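Local coordinates for protein tyrocidine synthetase 3 (Brevibacillus brevis, PDB 2JGP) that forms peptide bonds in the nonribosomal synthesis of the antibiotic tyrocidine, pairing a peptidyl carrier domain with a condensation domain, at residues R151-V156 and V162-E167; G317-A322 and A469-E474. All blocks are in the same frame, centred on the assembly; numbering follows the deposited sequence.

Contact 1. Residues R151-V156 and V162-E167; sequences RTSFAV and VQNIHE
R151-V156 and V162-E167 run antiparallel as the two arms of a beta hairpin; the axes of strands 152-156 and 162-165 pass 4.5 Å apart at 137°, a marked twist. S153 and N164 form a hydrogen-bonded pair, with S153 N to N164 O at 2.9 Å and N164 N to S153 O at 2.7 Å; A155 and V162 make the next, towards the turn. Between them F154 faces Q163 as a non-hydrogen-bonded pair; T152 and I165 form another beyond S153-N164. Beyond the strand H166 N still reaches R151 O, at 2.8 Å.

Two side-chain bonds secure this open end. S153 OG meets H166 NE2 at the imidazole edge, 2.7 Å away; chi1 of 67° sets the hydroxyl between its own N and carbonyl carbon. From the same arm R151 NH1 gives a hydrogen to H166 O at 3.0 Å, nearly within the guanidinium plane, while NE bonds to I144 O. On the face carrying T152 and Q163, a water donates to both T152 OG1 and Q163 OE1; T152 OG1 also bonds to E148 O. F154 lies alongside Q163, its CE1 4.2 Å from Q163 CG, ring and amide planes 16° apart.

Q163 NE2 bonds to P98 O, and strand 160-165 sits between 97-98 and 152-157. F154 packs on Y107 of helix 101-113 and on S223 in the HHxxxDG signature of condensation domains, while Q163 and I165 touch helix 253-263.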
# COMPACT_ATOMS: atom_id res chain seq x y z
N ARG A 151 7.98 5.89 -20.29
CA ARG A 151 8.49 6.89 -21.23
C ARG A 151 8.62 8.26 -20.55
O ARG A 151 8.67 9.29 -21.22
CB ARG A 151 7.58 6.96 -22.46
CG ARG A 151 7.64 5.70 -23.30
CD ARG A 151 6.67 5.70 -24.48
NE ARG A 151 5.28 5.47 -24.08
CZ ARG A 151 4.31 6.38 -24.09
NH1 ARG A 151 4.54 7.64 -24.46
NH2 ARG A 151 3.08 6.04 -23.73
N THR A 152 8.68 8.25 -19.22
CA THR A 152 8.74 9.48 -18.44
C THR A 152 10.16 9.74 -17.95
O THR A 152 10.80 8.84 -17.40
CB THR A 152 7.82 9.39 -17.22
OG1 THR A 152 6.47 9.23 -17.65
CG2 THR A 152 7.93 10.66 -16.37
N SER A 153 10.63 10.96 -18.16
CA SER A 153 11.87 11.43 -17.56
C SER A 153 11.51 12.61 -16.67
O SER A 153 10.37 13.08 -16.69
CB SER A 153 12.87 11.87 -18.63
OG SER A 153 12.42 13.02 -19.33
N PHE A 154 12.47 13.10 -15.91
CA PHE A 154 12.21 14.23 -15.02
C PHE A 154 13.15 15.37 -15.33
O PHE A 154 14.30 15.15 -15.72
CB PHE A 154 12.37 13.82 -13.55
CG PHE A 154 11.44 12.73 -13.12
CD1 PHE A 154 10.23 13.03 -12.51
CD2 PHE A 154 11.76 11.40 -13.34
CE1 PHE A 154 9.37 12.02 -12.11
CE2 PHE A 154 10.91 10.38 -12.94
CZ PHE A 154 9.70 10.69 -12.34
N ALA A 155 12.64 16.58 -15.17
CA ALA A 155 13.44 17.80 -15.31
C ALA A 155 13.00 18.75 -14.21
O ALA A 155 11.99 18.50 -13.54
CB ALA A 155 13.22 18.41 -16.68
N VAL A 156 13.76 19.83 -14.01
CA VAL A 156 13.36 20.89 -13.09
C VAL A 156 12.88 22.07 -13.92
O VAL A 156 13.62 22.61 -14.73
CB VAL A 156 14.50 21.31 -12.14
CG1 VAL A 156 14.11 22.55 -11.33
CG2 VAL A 156 14.85 20.16 -11.21
N VAL A 162 9.49 18.02 -12.57
CA VAL A 162 8.31 17.79 -13.40
C VAL A 162 8.50 16.55 -14.25
O VAL A 162 9.64 16.14 -14.54
CB VAL A 162 8.00 18.99 -14.33
CG1 VAL A 162 7.58 20.21 -13.51
CG2 VAL A 162 9.21 19.31 -15.22
N GLN A 163 7.38 15.96 -14.66
CA GLN A 163 7.38 14.81 -15.53
C GLN A 163 7.45 15.25 -16.98
O GLN A 163 6.68 16.11 -17.41
CB GLN A 163 6.10 13.99 -15.34
CG GLN A 163 5.90 13.50 -13.94
CD GLN A 163 4.72 12.57 -13.84
OE1 GLN A 163 4.81 11.40 -14.21
NE2 GLN A 163 3.58 13.09 -13.36
N ASN A 164 8.39 14.67 -17.71
CA ASN A 164 8.57 14.91 -19.13
C ASN A 164 8.21 13.62 -19.85
O ASN A 164 8.93 12.63 -19.75
CB ASN A 164 10.01 15.35 -19.40
CG ASN A 164 10.23 15.86 -20.81
OD1 ASN A 164 9.33 15.81 -21.65
ND2 ASN A 164 11.44 16.35 -21.08
N ILE A 165 7.07 13.62 -20.54
CA ILE A 165 6.55 12.41 -21.17
C ILE A 165 7.02 12.38 -22.61
O ILE A 165 6.77 13.32 -23.37
CB ILE A 165 5.00 12.39 -21.16
CG1 ILE A 165 4.46 12.71 -19.77
CG2 ILE A 165 4.48 11.03 -21.63
CD1 ILE A 165 4.89 11.78 -18.71
N HIS A 166 7.70 11.29 -22.99
CA HIS A 166 8.26 11.18 -24.33
C HIS A 166 7.42 10.30 -25.24
O HIS A 166 7.03 9.19 -24.88
CB HIS A 166 9.70 10.66 -24.27
CG HIS A 166 10.62 11.55 -23.48
ND1 HIS A 166 11.27 12.63 -24.04
CD2 HIS A 166 10.98 11.52 -22.18
CE1 HIS A 166 12.00 13.22 -23.12
NE2 HIS A 166 11.84 12.57 -21.98
N GLU A 167 7.10 10.86 -26.39
CA GLU A 167 6.53 10.18 -27.56
C GLU A 167 7.05 8.74 -27.75
O GLU A 167 6.28 7.78 -27.67
CB GLU A 167 6.83 11.01 -28.83
CG GLU A 167 7.35 12.47 -28.63
CD GLU A 167 8.77 12.57 -28.01
OE1 GLU A 167 9.67 11.79 -28.38
OE2 GLU A 167 8.97 13.45 -27.14
O HOH W 1 4.11 9.74 -16.27

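Contact 2. Residues G317-A322 and A469-E474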
# COMPACT_ATOMS: atom_id res chain seq x y z
N GLY A 317 -10.02 -19.75 12.64
CA GLY A 317 -10.60 -19.06 13.78
C GLY A 317 -10.52 -17.55 13.66
O GLY A 317 -11.46 -16.84 14.02
N LEU A 318 -9.39 -17.05 13.16
CA LEU A 318 -9.21 -15.62 12.95
C LEU A 318 -10.19 -15.09 11.90
O LEU A 318 -10.80 -14.03 12.10
CB LEU A 318 -7.75 -15.32 12.55
CG LEU A 318 -6.73 -15.55 13.67
CD1 LEU A 318 -5.30 -15.53 13.13
CD2 LEU A 318 -6.90 -14.52 14.76
N HIS A 319 -10.36 -15.84 10.81
CA HIS A 319 -11.37 -15.50 9.80
C HIS A 319 -12.77 -15.42 10.42
O HIS A 319 -13.51 -14.47 10.16
CB HIS A 319 -11.37 -16.52 8.65
CG HIS A 319 -10.35 -16.23 7.59
ND1 HIS A 319 -10.48 -15.18 6.70
CD2 HIS A 319 -9.19 -16.84 7.29
CE1 HIS A 319 -9.44 -15.17 5.89
NE2 HIS A 319 -8.64 -16.16 6.23
N GLN A 320 -13.13 -16.41 11.23
CA GLN A 320 -14.45 -16.43 11.86
C GLN A 320 -14.60 -15.30 12.89
O GLN A 320 -15.69 -14.74 13.03
CB GLN A 320 -14.72 -17.79 12.51
CG GLN A 320 -14.82 -18.94 11.51
CD GLN A 320 -16.16 -19.01 10.78
OE1 GLN A 320 -16.96 -18.07 10.79
NE2 GLN A 320 -16.42 -20.15 10.14
N LEU A 321 -13.52 -14.96 13.59
CA LEU A 321 -13.55 -13.83 14.53
C LEU A 321 -13.84 -12.52 13.80
O LEU A 321 -14.63 -11.69 14.27
CB LEU A 321 -12.23 -13.71 15.31
CG LEU A 321 -12.15 -12.51 16.26
CD1 LEU A 321 -13.25 -12.56 17.31
CD2 LEU A 321 -10.78 -12.43 16.91
N ALA A 322 -13.20 -12.33 12.65
CA ALA A 322 -13.45 -11.16 11.81
C ALA A 322 -14.92 -11.12 11.38
O ALA A 322 -15.58 -10.09 11.49
CB ALA A 322 -12.55 -11.17 10.60
N ALA A 469 1.85 -10.51 7.48
CA ALA A 469 1.00 -11.69 7.46
C ALA A 469 0.71 -12.05 6.01
O ALA A 469 0.38 -11.17 5.21
CB ALA A 469 -0.28 -11.44 8.24
N THR A 470 0.85 -13.32 5.65
CA THR A 470 0.58 -13.78 4.29
C THR A 470 -0.30 -15.02 4.31
O THR A 470 0.05 -16.03 4.91
CB THR A 470 1.89 -14.09 3.53
OG1 THR A 470 2.72 -12.92 3.53
CG2 THR A 470 1.61 -14.51 2.10
N GLU A 471 -1.46 -14.93 3.65
CA GLU A 471 -2.38 -16.06 3.55
C GLU A 471 -1.93 -16.97 2.41
O GLU A 471 -2.08 -16.61 1.25
CB GLU A 471 -3.81 -15.56 3.34
CG GLU A 471 -4.86 -16.64 3.43
CD GLU A 471 -6.12 -16.19 4.15
OE1 GLU A 471 -6.74 -15.18 3.73
OE2 GLU A 471 -6.50 -16.85 5.13
N GLU A 472 -1.38 -18.13 2.76
CA GLU A 472 -0.65 -18.97 1.80
C GLU A 472 -1.44 -20.14 1.21
O GLU A 472 -0.86 -20.96 0.49
CB GLU A 472 0.65 -19.50 2.44
CG GLU A 472 1.80 -18.50 2.42
CD GLU A 472 2.44 -18.34 1.04
OE1 GLU A 472 1.96 -18.96 0.07
OE2 GLU A 472 3.43 -17.58 0.93
N ARG A 473 -2.74 -20.21 1.50
CA ARG A 473 -3.67 -21.23 0.97
C ARG A 473 -3.92 -22.36 1.97
O ARG A 473 -5.07 -22.73 2.21
CB ARG A 473 -3.27 -21.76 -0.43
CG ARG A 473 -2.50 -23.10 -0.46
CD ARG A 473 -1.75 -23.30 -1.77
NE ARG A 473 -0.90 -24.49 -1.72
CZ ARG A 473 -0.00 -24.84 -2.64
NH1 ARG A 473 0.19 -24.08 -3.73
NH2 ARG A 473 0.71 -25.95 -2.49
N GLU A 474 -2.86 -22.91 2.55
CA GLU A 474 -2.99 -23.95 3.57
C GLU A 474 -2.71 -23.42 4.98
O GLU A 474 -2.79 -24.17 5.95
CB GLU A 474 -2.12 -25.18 3.24
CG GLU A 474 -0.61 -25.03 3.42
CD GLU A 474 0.05 -24.29 2.27
OE1 GLU A 474 0.80 -24.93 1.49
OE2 GLU A 474 -0.19 -23.07 2.13
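The imidazole of H319 and the carboxylate of E471 meet edge to edge in almost one plane, 4° apart. Neither ring face is used between the helix segment G317-A322 and A469-E474; the touch is wholly at the NE2 edge. There H319 NE2 donates to E471 OE2 at 2.5 Å, a very short bond, and a straight one at 175°. OE2 receives it through its syn lone pair, the one on the side of OE1. It sits almost evenly beyond the nitrogen, 3.4 Å from H319 CD2 and 3.5 Å from H319 CE1, whereas E471 OE1 leans towards the CE1 side.

The two side chains reach out from opposite directions to bridge a wide gap, for the nearest pair of CA atoms, those of H319 and E471, is 11.0 Å apart. E471 starts out with CG anti to its backbone N, chi1 -172°, and then bends at chi2 to bring the carboxylate edge-on to the ring. N436 ND2 also makes a weak hydrogen bond to OE1, so that both carboxylate oxygens have a partner. The nearby carboxylate would tend to favour a protonated imidazole; the 2.5 Å separation is unusually short and its exact value doubtful. With just 78 Å² buried, this is a single polar tie near the surface rather than a packed interface.

H319 lies midway along helix 312-325 and also touches L329 of helix 329-345. E471 ends strand 465-471, just ahead of the turn into strand 476-483, and its backbone is hydrogen-bonded to Q435 at the end of strand 430-435. Beside the tie, L318 packs on M476 and on I506 of helix 489-508, so the His-carboxylate bond spans the margin of a layer of helices laid against the four-stranded sheet.

How the contacts relate
Both contacts belong to the condensation domain but lie on opposite sides of the chain's centre, with contact centres 43 Å apart and nearest atoms about 29 Å apart. In the V-shaped build of this family, related to chloramphenicol acetyltransferase, contact 1 falls in the N-terminal half and contact 2 in the C-terminal half. They follow one another along the chain and do not touch. Contact 1 borders the HHxxxDG signature loop through side-chain packing; contact 2 joins a helix to a sheet at the other half's surface. The sodium ion, held by Q396 and D400, is bound by residues outside both contacts.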